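PDB 6DQ3: polysaccharide deacetylase from Streptococcus pyogenes, which removes N-acetyl groups from the cell wall linkage unit of streptococcal rhamnopolysaccharides, as a zinc-dependent enzyme of carbohydrate esterase family 4. Local coordinates for residues 35-40 with 74-79; 86-91 with 121-126; 130-135 with 188-193; 175-180 with 195-200. All blocks are in the same frame, centred on the assembly; numbering follows the deposited sequence. Where two conformers were deposited one is given.

Contact 1 (35-40 with 74-79); sequences DLFDQQ and LTFDDS. With ZN (zinc ion), chain D.
D78 gives both carboxylate oxygens to the metal site, OD1 binding zinc at 2.1 Å and OD2 accepting a 2.6 Å hydrogen bond from the metal-bound water 1, while two residues earlier, on strand 71-77, F76 reaches the other way to meet F37 of helix 34-46. The phenylalanines come from opposite directions and form an offset T-shaped pair. F76 supplies the edge: F37 CZ lies near the plane of the F76 ring, 3.7 Å from F76 CZ, and the ring planes stand 86° apart with centroids separated by 5.9 Å. F37 gets there because its CG is anti to the backbone N (chi1 -178°), which sends the ring toward the sheet. Apolar rings suit this place: the pair meets through ring carbons alone and brings no polar atom of its own into the buried layer. I17 touches both, and helix 81-93 adds I90 and L91 against F37 and A87 against F76. D77, whose carboxylate meets R212 and N101, leads into D78. Helix 34-46 thus packs on strand 71-77, and just past the strand's C-terminal end D78 joins H133 and H137 in the Asp-His-His zinc site of the family 4 deacetylase (beta/alpha) barrel.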
loop_
_atom_site.group_PDB
_atom_site.type_symbol
_atom_site.label_atom_id
_atom_site.label_comp_id
_atom_site.label_asym_id
_atom_site.label_seq_id
_atom_site.Cartn_x
_atom_site.Cartn_y
_atom_site.Cartn_z
ATOM N N ASP A 35 9.233 17.104 1.079
ATOM C CA ASP A 35 8.719 18.141 1.971
ATOM C C ASP A 35 7.197 18.086 2.058
ATOM O O ASP A 35 6.627 18.244 3.143
ATOM C CB ASP A 35 9.179 19.520 1.502
ATOM C CG ASP A 35 10.673 19.737 1.692
ATOM O OD1 ASP A 35 11.249 19.161 2.639
ATOM O OD2 ASP A 35 11.270 20.484 0.888
ATOM N N LEU A 36 6.521 17.856 0.927
ATOM C CA LEU A 36 5.064 17.778 0.936
ATOM C C LEU A 36 4.583 16.546 1.695
ATOM O O LEU A 36 3.597 16.616 2.439
ATOM C CB LEU A 36 4.527 17.775 -0.495
ATOM C CG LEU A 36 3.021 17.559 -0.658
ATOM C CD1 LEU A 36 2.250 18.665 0.052
ATOM C CD2 LEU A 36 2.626 17.493 -2.124
ATOM N N PHE A 37 5.249 15.406 1.505
ATOM C CA PHE A 37 4.904 14.217 2.276
ATOM C C PHE A 37 5.018 14.501 3.770
ATOM O O PHE A 37 4.115 14.172 4.548
ATOM C CB PHE A 37 5.802 13.054 1.855
ATOM C CG PHE A 37 5.498 11.764 2.556
ATOM C CD1 PHE A 37 4.227 11.215 2.517
ATOM C CD2 PHE A 37 6.486 11.101 3.262
ATOM C CE1 PHE A 37 3.954 10.028 3.162
ATOM C CE2 PHE A 37 6.220 9.918 3.908
ATOM C CZ PHE A 37 4.949 9.377 3.856
ATOM N N ASP A 38 6.114 15.147 4.183
ATOM C CA ASP A 38 6.265 15.552 5.576
ATOM C C ASP A 38 5.065 16.373 6.032
ATOM O O ASP A 38 4.482 16.107 7.090
ATOM C CB ASP A 38 7.573 16.339 5.745
ATOM C CG ASP A 38 7.890 16.649 7.193
ATOM O OD1 ASP A 38 7.146 17.445 7.803
ATOM O OD2 ASP A 38 8.878 16.092 7.723
ATOM N N GLN A 39 4.652 17.350 5.218
ATOM C CA GLN A 39 3.555 18.231 5.606
ATOM C C GLN A 39 2.215 17.500 5.624
ATOM O O GLN A 39 1.342 17.835 6.433
ATOM C CB GLN A 39 3.488 19.432 4.662
ATOM C CG GLN A 39 4.648 20.400 4.821
ATOM C CD GLN A 39 4.810 21.337 3.637
ATOM O OE1 GLN A 39 3.905 21.493 2.819
ATOM N NE2 GLN A 39 5.976 21.969 3.541
ATOM N N GLN A 40 2.031 16.514 4.747
ATOM C CA GLN A 40 0.811 15.714 4.785
ATOM C C GLN A 40 0.736 14.897 6.068
ATOM O O GLN A 40 -0.303 14.868 6.738
ATOM C CB GLN A 40 0.746 14.801 3.563
ATOM C CG GLN A 40 0.513 15.530 2.253
ATOM C CD GLN A 40 0.742 14.634 1.052
ATOM O OE1 GLN A 40 1.291 13.539 1.178
ATOM N NE2 GLN A 40 0.321 15.095 -0.117
ATOM N N LEU A 74 -1.956 3.904 5.131
ATOM C CA LEU A 74 -0.966 4.426 4.201
ATOM C C LEU A 74 -0.353 3.261 3.436
ATOM O O LEU A 74 0.261 2.375 4.045
ATOM C CB LEU A 74 0.132 5.195 4.937
ATOM C CG LEU A 74 -0.235 6.333 5.885
ATOM C CD1 LEU A 74 1.048 6.935 6.463
ATOM C CD2 LEU A 74 -1.064 7.369 5.177
ATOM N N THR A 75 -0.509 3.261 2.110
ATOM C CA THR A 75 0.027 2.197 1.273
ATOM C C THR A 75 0.947 2.754 0.195
ATOM O O THR A 75 0.695 3.825 -0.367
ATOM C CB THR A 75 -1.089 1.365 0.604
ATOM O OG1 THR A 75 -1.754 2.132 -0.410
ATOM C CG2 THR A 75 -2.108 0.900 1.639
ATOM N N PHE A 76 2.006 1.999 -0.094
ATOM C CA PHE A 76 3.000 2.327 -1.109
ATOM C C PHE A 76 3.187 1.103 -1.992
ATOM O O PHE A 76 3.460 0.014 -1.482
ATOM C CB PHE A 76 4.356 2.697 -0.484
ATOM C CG PHE A 76 4.368 4.007 0.256
ATOM C CD1 PHE A 76 3.678 4.157 1.443
ATOM C CD2 PHE A 76 5.102 5.079 -0.228
ATOM C CE1 PHE A 76 3.701 5.360 2.124
ATOM C CE2 PHE A 76 5.126 6.281 0.449
ATOM C CZ PHE A 76 4.425 6.421 1.623
ATOM N N ASP A 77 3.090 1.276 -3.305
ATOM C CA ASP A 77 3.289 0.161 -4.219
ATOM C C ASP A 77 4.707 0.143 -4.787
ATOM O O ASP A 77 5.407 1.163 -4.816
ATOM C CB ASP A 77 2.283 0.207 -5.378
ATOM C CG ASP A 77 0.841 0.194 -4.912
ATOM O OD1 ASP A 77 0.574 -0.279 -3.790
ATOM O OD2 ASP A 77 -0.032 0.651 -5.678
ATOM N N ASP A 78 5.123 -1.061 -5.210
ATOM C CA ASP A 78 6.266 -1.315 -6.092
ATOM C C ASP A 78 7.602 -1.416 -5.364
ATOM O O ASP A 78 8.653 -1.556 -6.004
ATOM C CB ASP A 78 6.342 -0.231 -7.177
ATOM C CG ASP A 78 5.194 -0.298 -8.165
ATOM O OD1 ASP A 78 4.460 -1.297 -8.138
ATOM O OD2 ASP A 78 5.007 0.655 -8.953
ATOM N N SER A 79 7.568 -1.381 -4.041
ATOM C CA SER A 79 8.726 -1.625 -3.184
ATOM C C SER A 79 9.985 -0.956 -3.734
ATOM O O SER A 79 11.026 -1.586 -3.932
ATOM C CB SER A 79 8.940 -3.128 -2.985
ATOM O OG SER A 79 8.819 -3.835 -4.208
HETATM ZN ZN ZN D . 2.751 -1.746 -9.198
HETATM O O HOH W 1 3.306 -0.091 -10.819
#

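Contact 2 (86-91 with 121-126); sequences VAYPIL and KEMKQV
M123 lies across one face of the Y88 ring in a Met-aromatic contact, tying helix 117-124 to helix 81-93. The methionine touches mainly through its CG, a CH-pi approach 3.4 Å from the ring centroid and only 5° off the ring normal; SD is over the same face, 4.0 Å from the centroid. M123 CG sits beside the backbone N (chi1 -73°), and the chain runs extended through SD before bending at chi3. A flexible, polarisable thioether can thus cover a flat ring and still reach F130 on strand 128-132 with its methyl. Y88 has its CG anti to the backbone N (chi1 174°), which swings the ring out toward helix 117-124 and its hydroxyl to the far rim. There V126 crosses it at about a right angle, its CB 3.4 Å from Y88 OH. Tyrosine suits this buried position: M128 and M123 touch the apolar ring, while the hydroxyl meets water. E122 crosses the tyrosine obliquely, its OE2 at the ring edge, 4.0 Å from Y88 CE2, with the two planes nearly perpendicular; OE1 is held by Y84 OH. OE2 accepts a 2.6 Å hydrogen bond from water 2, which lies in the Y88 ring plane, 2.7 Å from Y88 OH.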
loop_
_atom_site.group_PDB
_atom_site.type_symbol
_atom_site.label_atom_id
_atom_site.label_comp_id
_atom_site.label_asym_id
_atom_site.label_seq_id
_atom_site.Cartn_x
_atom_site.Cartn_y
_atom_site.Cartn_z
ATOM N N VAL A 86 13.678 7.624 1.788
ATOM C CA VAL A 86 13.004 8.908 1.926
ATOM C C VAL A 86 11.753 8.782 2.790
ATOM O O VAL A 86 11.635 9.454 3.819
ATOM C CB VAL A 86 12.668 9.486 0.536
ATOM C CG1 VAL A 86 12.073 10.876 0.655
ATOM C CG2 VAL A 86 13.916 9.507 -0.349
ATOM N N ALA A 87 10.819 7.915 2.395
ATOM C CA ALA A 87 9.534 7.869 3.090
ATOM C C ALA A 87 9.683 7.366 4.523
ATOM O O ALA A 87 9.072 7.917 5.447
ATOM C CB ALA A 87 8.548 6.996 2.312
ATOM N N TYR A 88 10.480 6.317 4.725
ATOM C CA TYR A 88 10.564 5.668 6.033
ATOM C C TYR A 88 11.059 6.599 7.133
ATOM O O TYR A 88 10.457 6.609 8.223
ATOM C CB TYR A 88 11.447 4.422 5.884
ATOM C CG TYR A 88 11.759 3.687 7.158
ATOM C CD1 TYR A 88 10.743 3.193 7.962
ATOM C CD2 TYR A 88 13.070 3.475 7.552
ATOM C CE1 TYR A 88 11.028 2.523 9.129
ATOM C CE2 TYR A 88 13.365 2.810 8.717
ATOM C CZ TYR A 88 12.339 2.333 9.503
ATOM O OH TYR A 88 12.629 1.662 10.663
ATOM N N PRO A 89 12.129 7.379 6.950
ATOM C CA PRO A 89 12.511 8.327 8.014
ATOM C C PRO A 89 11.405 9.301 8.368
ATOM O O PRO A 89 11.208 9.627 9.545
ATOM C CB PRO A 89 13.729 9.056 7.428
ATOM C CG PRO A 89 14.281 8.119 6.403
ATOM C CD PRO A 89 13.102 7.344 5.844
ATOM N N ILE A 90 10.680 9.794 7.364
ATOM C CA ILE A 90 9.599 10.737 7.619
ATOM C C ILE A 90 8.449 10.048 8.346
ATOM O O ILE A 90 7.825 10.632 9.239
ATOM C CB ILE A 90 9.150 11.388 6.298
ATOM C CG1 ILE A 90 10.323 12.169 5.691
ATOM C CG2 ILE A 90 7.960 12.296 6.544
ATOM C CD1 ILE A 90 10.098 12.683 4.277
ATOM N N LEU A 91 8.161 8.792 8.002
ATOM C CA LEU A 91 7.130 8.061 8.734
ATOM C C LEU A 91 7.520 7.881 10.198
ATOM O O LEU A 91 6.692 8.076 11.096
ATOM C CB LEU A 91 6.878 6.708 8.070
ATOM C CG LEU A 91 6.161 6.793 6.723
ATOM C CD1 LEU A 91 6.517 5.591 5.855
ATOM C CD2 LEU A 91 4.647 6.897 6.913
ATOM N N LYS A 121 13.240 -6.174 7.068
ATOM C CA LYS A 121 13.319 -6.655 8.442
ATOM C C LYS A 121 13.557 -5.505 9.414
ATOM O O LYS A 121 12.994 -5.486 10.516
ATOM C CB LYS A 121 14.419 -7.708 8.564
ATOM C CG LYS A 121 14.155 -8.973 7.748
ATOM C CD LYS A 121 15.348 -9.924 7.793
ATOM C CE LYS A 121 15.047 -11.230 7.065
ATOM N NZ LYS A 121 16.181 -12.192 7.174
ATOM N N GLU A 122 14.381 -4.529 9.019
ATOM C CA GLU A 122 14.594 -3.353 9.856
ATOM C C GLU A 122 13.299 -2.571 10.024
ATOM O O GLU A 122 12.924 -2.195 11.140
ATOM C CB GLU A 122 15.680 -2.460 9.247
ATOM C CG GLU A 122 15.877 -1.138 9.982
ATOM C CD GLU A 122 16.793 -0.155 9.252
ATOM O OE1 GLU A 122 17.514 -0.564 8.317
ATOM O OE2 GLU A 122 16.782 1.037 9.624
ATOM N N MET A 123 12.595 -2.325 8.915
ATOM C CA MET A 123 11.436 -1.441 8.943
ATOM C C MET A 123 10.253 -2.067 9.672
ATOM O O MET A 123 9.436 -1.343 10.252
ATOM C CB MET A 123 11.044 -1.063 7.514
ATOM C CG MET A 123 12.002 -0.077 6.850
ATOM S SD MET A 123 11.436 0.526 5.241
ATOM C CE MET A 123 11.810 -0.868 4.187
ATOM N N LYS A 124 10.141 -3.400 9.657
ATOM C CA LYS A 124 9.043 -4.054 10.362
ATOM C C LYS A 124 9.104 -3.800 11.861
ATOM O O LYS A 124 8.071 -3.840 12.540
ATOM C CB LYS A 124 9.061 -5.561 10.099
ATOM C CG LYS A 124 8.576 -5.972 8.723
ATOM C CD LYS A 124 8.591 -7.491 8.555
ATOM C CE LYS A 124 7.616 -8.183 9.504
ATOM N NZ LYS A 124 7.510 -9.647 9.244
ATOM N N GLN A 125 10.295 -3.551 12.404
ATOM C CA GLN A 125 10.423 -3.306 13.833
ATOM C C GLN A 125 10.039 -1.887 14.221
ATOM O O GLN A 125 9.974 -1.587 15.418
ATOM C CB GLN A 125 11.852 -3.607 14.283
ATOM C CG GLN A 125 12.227 -5.071 14.135
ATOM C CD GLN A 125 13.668 -5.345 14.498
ATOM O OE1 GLN A 125 14.517 -4.459 14.419
ATOM N NE2 GLN A 125 13.954 -6.578 14.899
ATOM N N VAL A 126 9.766 -1.017 13.250
ATOM C CA VAL A 126 9.383 0.357 13.551
ATOM C C VAL A 126 8.161 0.739 12.725
ATOM O O VAL A 126 8.108 1.825 12.138
ATOM C CB VAL A 126 10.552 1.330 13.298
ATOM C CG1 VAL A 126 10.274 2.689 13.936
ATOM C CG2 VAL A 126 11.858 0.742 13.829
HETATM O O HOH W 2 15.199 1.919 11.447
#

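Contact 3 (130-135 with 188-193). With ZN (zinc ion), chain D.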
loop_
_atom_site.group_PDB
_atom_site.type_symbol
_atom_site.label_atom_id
_atom_site.label_comp_id
_atom_site.label_asym_id
_atom_site.label_seq_id
_atom_site.Cartn_x
_atom_site.Cartn_y
_atom_site.Cartn_z
ATOM N N PHE A 130 4.809 -5.199 5.061
ATOM C CA PHE A 130 5.177 -5.514 3.687
ATOM C C PHE A 130 4.278 -6.619 3.152
ATOM O O PHE A 130 4.332 -7.764 3.612
ATOM C CB PHE A 130 6.654 -5.864 3.624
ATOM C CG PHE A 130 7.510 -4.731 4.085
ATOM C CD1 PHE A 130 7.825 -3.705 3.217
ATOM C CD2 PHE A 130 7.924 -4.645 5.402
ATOM C CE1 PHE A 130 8.575 -2.635 3.637
ATOM C CE2 PHE A 130 8.678 -3.573 5.831
ATOM C CZ PHE A 130 9.001 -2.565 4.947
ATOM N N GLN A 131 3.445 -6.252 2.192
ATOM C CA GLN A 131 2.415 -7.111 1.650
ATOM C C GLN A 131 2.735 -7.418 0.187
ATOM O O GLN A 131 3.835 -7.140 -0.308
ATOM C CB GLN A 131 1.046 -6.451 1.853
ATOM C CG GLN A 131 0.716 -6.137 3.323
ATOM C CD GLN A 131 0.610 -7.378 4.199
ATOM O OE1 GLN A 131 -0.060 -8.343 3.845
ATOM N NE2 GLN A 131 1.285 -7.359 5.344
ATOM N N ASP A 132 1.769 -8.013 -0.509
ATOM C CA ASP A 132 2.044 -8.655 -1.786
ATOM C C ASP A 132 1.765 -7.748 -2.974
ATOM O O ASP A 132 0.768 -7.023 -3.003
ATOM C CB ASP A 132 1.211 -9.932 -1.910
ATOM C CG ASP A 132 1.614 -10.770 -3.094
ATOM O OD1 ASP A 132 1.160 -10.473 -4.217
ATOM O OD2 ASP A 132 2.404 -11.709 -2.894
ATOM N N HIS A 133 2.669 -7.798 -3.962
ATOM C CA HIS A 133 2.479 -7.106 -5.231
ATOM C C HIS A 133 2.944 -7.981 -6.392
ATOM O O HIS A 133 3.457 -7.472 -7.394
ATOM C CB HIS A 133 3.206 -5.759 -5.219
ATOM C CG HIS A 133 2.632 -4.744 -6.161
ATOM N ND1 HIS A 133 1.286 -4.665 -6.458
ATOM C CD2 HIS A 133 3.227 -3.746 -6.854
ATOM C CE1 HIS A 133 1.083 -3.672 -7.306
ATOM N NE2 HIS A 133 2.247 -3.099 -7.563
ATOM N N THR A 134 2.761 -9.301 -6.254
ATOM C CA THR A 134 3.111 -10.343 -7.217
ATOM C C THR A 134 4.619 -10.544 -7.328
ATOM O O THR A 134 5.409 -9.778 -6.764
ATOM C CB THR A 134 2.547 -10.066 -8.619
ATOM O OG1 THR A 134 3.362 -9.098 -9.290
ATOM C CG2 THR A 134 1.101 -9.595 -8.562
ATOM N N VAL A 135 5.020 -11.584 -8.062
ATOM C CA VAL A 135 6.437 -11.860 -8.269
ATOM C C VAL A 135 7.010 -10.953 -9.348
ATOM O O VAL A 135 8.017 -10.270 -9.136
ATOM C CB VAL A 135 6.653 -13.343 -8.629
ATOM C CG1 VAL A 135 8.141 -13.612 -8.870
ATOM C CG2 VAL A 135 6.098 -14.264 -7.559
ATOM N N LEU A 188 -6.186 -18.428 -1.931
ATOM C CA LEU A 188 -4.830 -18.343 -1.411
ATOM C C LEU A 188 -4.770 -17.694 -0.034
ATOM O O LEU A 188 -3.672 -17.406 0.448
ATOM C CB LEU A 188 -3.948 -17.563 -2.387
ATOM C CG LEU A 188 -3.749 -18.185 -3.767
ATOM C CD1 LEU A 188 -2.946 -17.266 -4.661
ATOM C CD2 LEU A 188 -3.067 -19.540 -3.624
ATOM N N ASN A 189 -5.920 -17.446 0.589
ATOM C CA ASN A 189 -6.022 -16.953 1.959
ATOM C C ASN A 189 -5.587 -15.500 2.107
ATOM O O ASN A 189 -5.192 -15.082 3.201
ATOM C CB ASN A 189 -5.232 -17.854 2.917
ATOM C CG ASN A 189 -5.856 -19.248 3.063
ATOM O OD1 ASN A 189 -5.170 -20.268 2.952
ATOM N ND2 ASN A 189 -7.162 -19.289 3.308
ATOM N N TYR A 190 -5.647 -14.716 1.033
ATOM C CA TYR A 190 -5.596 -13.270 1.176
ATOM C C TYR A 190 -6.870 -12.769 1.843
ATOM O O TYR A 190 -7.965 -13.255 1.562
ATOM C CB TYR A 190 -5.436 -12.601 -0.182
ATOM C CG TYR A 190 -4.046 -12.689 -0.741
ATOM C CD1 TYR A 190 -3.042 -11.850 -0.279
ATOM C CD2 TYR A 190 -3.735 -13.601 -1.732
ATOM C CE1 TYR A 190 -1.766 -11.922 -0.791
ATOM C CE2 TYR A 190 -2.472 -13.685 -2.246
ATOM C CZ TYR A 190 -1.485 -12.839 -1.773
ATOM O OH TYR A 190 -0.215 -12.915 -2.284
ATOM N N LYS A 191 -6.724 -11.782 2.721
ATOM C CA LYS A 191 -7.859 -11.203 3.429
ATOM C C LYS A 191 -8.267 -9.847 2.880
ATOM O O LYS A 191 -9.443 -9.473 2.980
ATOM C CB LYS A 191 -7.528 -11.056 4.918
ATOM C CG LYS A 191 -7.170 -12.365 5.614
ATOM C CD LYS A 191 -8.327 -13.353 5.549
ATOM C CE LYS A 191 -7.982 -14.693 6.193
ATOM N NZ LYS A 191 -9.129 -15.646 6.118
ATOM N N LEU A 192 -7.313 -9.115 2.301
ATOM C CA LEU A 192 -7.532 -7.781 1.771
ATOM C C LEU A 192 -6.908 -7.663 0.390
ATOM O O LEU A 192 -5.865 -8.260 0.107
ATOM C CB LEU A 192 -6.914 -6.702 2.671
ATOM C CG LEU A 192 -7.465 -6.562 4.086
ATOM C CD1 LEU A 192 -6.596 -5.582 4.877
ATOM C CD2 LEU A 192 -8.912 -6.115 4.073
ATOM N N GLY A 193 -7.550 -6.872 -0.463
ATOM C CA GLY A 193 -7.021 -6.557 -1.773
ATOM C C GLY A 193 -7.320 -5.112 -2.111
ATOM O O GLY A 193 -8.420 -4.629 -1.831
HETATM ZN ZN ZN D . 2.751 -1.746 -9.198
HETATM O O HOH W 1 3.306 -0.091 -10.819
#
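Y190 drives its hydroxyl end into the flank of D132, the two side chains crossing at about a right angle with ring and carboxylate planes 70° apart. The touching is done by Y190 OH, 2.9 Å from D132 CG and 3.3 Å from D132 CB, while Y190 CE1 lies 3.8 Å from the same CB. D132 OD2 is 2.9 Å and D132 OD1 3.4 Å from Y190 OH, but neither is assigned a hydrogen bond to the phenol, which is engaged instead by M152 O; OD2 is hydrogen-bonded to S155 OG, also on helix 145-162. D132 has its CG anti to the backbone N (chi1 -170°), placing OD1 where it can close an Asx turn at the end of strand 128-132. T134 N donates to D132 OD1 over 2.8 Å with an N-H...O angle of 160°, arriving from above the carboxylate plane. Aspartate is short enough for that turn and still has a second oxygen for the helix. Y190 follows N189, the positive-phi residue of the Schellman motif that ends helix 179-187, and its length spans the distance to strand 128-132. Between D132 and T134, H133 starts away from segment 188-193, and its NE2 binds zinc at 2.2 Å.

Contact 4 (175-180 with 195-200); sequences GRYNDT and TTNEGI. With ZN (zinc ion), chain I.
G175 and T195 bring their CA atoms to within 4.6 Å, G175 with a positive phi (71°) and strand 192-198 turning a corner at T196. The contact lies within the beta-alpha-beta unit formed by strand 169-171, helix 179-187 and strand 192-198, and joins the loop leading into the helix to the strand that follows it. Glycine suits its place twice: it tolerates the positive phi, and its lack of a side chain lets T196 OG1 come to 3.6 Å from G175 CA. Y177 CG lies between the backbone N and the carbonyl carbon (chi1 57°), the torsion that brings the ring over to T195; the two side chains cross at a slant, Y177 CE1 meeting the methyl CG2 of T195 at 3.6 Å. The other branch of T195 faces the backbone: OG1 accepts from N197 N over 3.0 Å, an ST turn at the corner, and it is also hydrogen-bonded to L210 O on the neighbouring strand. Threonine thus offers a methyl to the ring and a hydroxyl to the turn. N197 approaches Y177 from the opposite direction and donates from ND2 to Y177 OH over 3.1 Å, somewhat bent at an N-H...O angle of 142°, with the acceptor near its amide plane; a second conformer makes this bond less certain. Farther along, N178 caps the helix, and D179 OD1 binds a separate surface zinc. Water 3, in the plane of the Y177 ring at its edge, ties the two segments together through three partners: it donates to G175 O at 2.7 Å and to N197 OD1 at 3.0 Å, and accepts from T196 N at 3.0 Å.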
loop_
_atom_site.group_PDB
_atom_site.type_symbol
_atom_site.label_atom_id
_atom_site.label_comp_id
_atom_site.label_asym_id
_atom_site.label_seq_id
_atom_site.Cartn_x
_atom_site.Cartn_y
_atom_site.Cartn_z
ATOM N N GLY A 175 -3.767 -2.013 -10.866
ATOM C CA GLY A 175 -5.161 -2.056 -10.495
ATOM C C GLY A 175 -6.014 -2.967 -11.345
ATOM O O GLY A 175 -7.241 -2.859 -11.305
ATOM N N ARG A 176 -5.402 -3.865 -12.105
ATOM C CA ARG A 176 -6.125 -4.701 -13.057
ATOM C C ARG A 176 -6.435 -6.060 -12.447
ATOM O O ARG A 176 -5.555 -6.722 -11.890
ATOM C CB ARG A 176 -5.312 -4.873 -14.337
ATOM C CG ARG A 176 -5.015 -3.568 -15.048
ATOM C CD ARG A 176 -4.263 -3.805 -16.343
ATOM N NE ARG A 176 -3.718 -2.560 -16.876
ATOM C CZ ARG A 176 -2.966 -2.478 -17.968
ATOM N NH1 ARG A 176 -2.665 -3.575 -18.649
ATOM N NH2 ARG A 176 -2.514 -1.300 -18.376
ATOM N N TYR A 177 -7.689 -6.477 -12.568
ATOM C CA TYR A 177 -8.121 -7.747 -12.011
ATOM C C TYR A 177 -9.400 -8.167 -12.715
ATOM O O TYR A 177 -10.125 -7.335 -13.262
ATOM C CB TYR A 177 -8.362 -7.646 -10.502
ATOM C CG TYR A 177 -9.379 -6.590 -10.128
ATOM C CD1 TYR A 177 -9.008 -5.260 -10.012
ATOM C CD2 TYR A 177 -10.707 -6.925 -9.888
ATOM C CE1 TYR A 177 -9.927 -4.290 -9.670
ATOM C CE2 TYR A 177 -11.636 -5.958 -9.544
ATOM C CZ TYR A 177 -11.237 -4.640 -9.434
ATOM O OH TYR A 177 -12.143 -3.660 -9.095
ATOM N N ASN A 178 -9.672 -9.468 -12.693
ATOM C CA ASN A 178 -10.967 -9.962 -13.148
ATOM C C ASN A 178 -11.554 -10.874 -12.078
ATOM O O ASN A 178 -10.988 -11.036 -10.990
ATOM C CB ASN A 178 -10.864 -10.665 -14.508
ATOM C CG ASN A 178 -9.907 -11.845 -14.513
ATOM O OD1 ASN A 178 -9.391 -12.274 -13.472
ATOM N ND2 ASN A 178 -9.678 -12.392 -15.708
ATOM N N ASP A 179 -12.723 -11.451 -12.381
ATOM C CA ASP A 179 -13.375 -12.325 -11.413
ATOM C C ASP A 179 -12.422 -13.425 -10.971
ATOM O O ASP A 179 -12.329 -13.736 -9.777
ATOM C CB ASP A 179 -14.680 -12.907 -11.985
ATOM C CG ASP A 179 -14.529 -13.506 -13.379
ATOM O OD1 ASP A 179 -13.400 -13.719 -13.855
ATOM O OD2 ASP A 179 -15.576 -13.766 -14.009
ATOM N N THR A 180 -11.661 -13.980 -11.918
ATOM C CA THR A 180 -10.710 -15.044 -11.610
ATOM C C THR A 180 -9.657 -14.581 -10.606
ATOM O O THR A 180 -9.328 -15.309 -9.661
ATOM C CB THR A 180 -10.055 -15.535 -12.906
ATOM O OG1 THR A 180 -11.015 -16.267 -13.682
ATOM C CG2 THR A 180 -8.858 -16.418 -12.608
ATOM N N THR A 195 -7.167 -1.876 -5.039
ATOM C CA THR A 195 -7.241 -1.557 -6.450
ATOM C C THR A 195 -6.692 -0.147 -6.665
ATOM O O THR A 195 -6.139 0.473 -5.749
ATOM C CB THR A 195 -8.689 -1.658 -6.922
ATOM O OG1 THR A 195 -9.413 -0.534 -6.409
ATOM C CG2 THR A 195 -9.337 -2.951 -6.422
ATOM N N THR A 196 -6.880 0.378 -7.876
ATOM C CA THR A 196 -6.652 1.794 -8.140
ATOM C C THR A 196 -7.955 2.555 -8.394
ATOM O O THR A 196 -7.919 3.681 -8.900
ATOM C CB THR A 196 -5.681 1.991 -9.314
ATOM O OG1 THR A 196 -6.198 1.391 -10.509
ATOM C CG2 THR A 196 -4.311 1.384 -8.989
ATOM N N ASN A 197 -9.106 1.956 -8.064
ATOM C CA ASN A 197 -10.384 2.655 -8.153
ATOM C C ASN A 197 -10.421 3.777 -7.117
ATOM O O ASN A 197 -10.249 3.527 -5.920
ATOM C CB ASN A 197 -11.550 1.690 -7.917
ATOM C CG ASN A 197 -11.585 0.540 -8.915
ATOM O OD1 ASN A 197 -11.125 0.663 -10.048
ATOM N ND2 ASN A 197 -12.147 -0.586 -8.490
ATOM N N GLU A 198 -10.679 5.006 -7.565
ATOM C CA GLU A 198 -10.572 6.171 -6.688
ATOM C C GLU A 198 -11.744 6.269 -5.712
ATOM O O GLU A 198 -12.911 6.154 -6.104
ATOM C CB GLU A 198 -10.484 7.445 -7.530
ATOM C CG GLU A 198 -10.361 8.750 -6.748
ATOM C CD GLU A 198 -9.036 8.891 -6.012
ATOM O OE1 GLU A 198 -8.042 8.249 -6.414
ATOM O OE2 GLU A 198 -8.994 9.651 -5.024
ATOM N N GLY A 199 -11.422 6.496 -4.451
ATOM C CA GLY A 199 -12.423 6.779 -3.437
ATOM C C GLY A 199 -11.999 6.255 -2.081
ATOM O O GLY A 199 -11.020 5.523 -1.937
ATOM N N ILE A 200 -12.758 6.669 -1.062
ATOM C CA ILE A 200 -12.613 6.085 0.267
ATOM C C ILE A 200 -13.112 4.643 0.232
ATOM O O ILE A 200 -13.991 4.285 -0.563
ATOM C CB ILE A 200 -13.376 6.924 1.309
ATOM C CG1 ILE A 200 -12.866 8.368 1.270
ATOM C CG2 ILE A 200 -13.229 6.323 2.690
ATOM C CD1 ILE A 200 -13.637 9.340 2.145
HETATM ZN ZN ZN I . -13.574 -14.366 -15.872
HETATM O O HOH W 3 -8.498 -0.876 -10.065
HETATM O O HOH W 4 -14.703 -16.278 -15.817
#

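How the contacts relate
The catalytic-site zinc ties contact 1 to contact 3: although their centres are about 20 Å apart, D78 OD1 and H133 NE2 approach to 2.9 Å as ligands of the same ion, and water 1 belongs to both. Contact 2 packs against each of them, L91 CD2 lying 3.6 Å from L74 CD1 of contact 1 and M123 CE 3.4 Å from F130 CZ of contact 3. Contact 4 shares strand 192-198 with contact 3, their centres about 14 Å apart, and its T196 side chain is about 4 Å from a bound acetate. Contacts 2 and 4 are on opposite sides of the chain's centre, with nearest atoms about 18 Å apart.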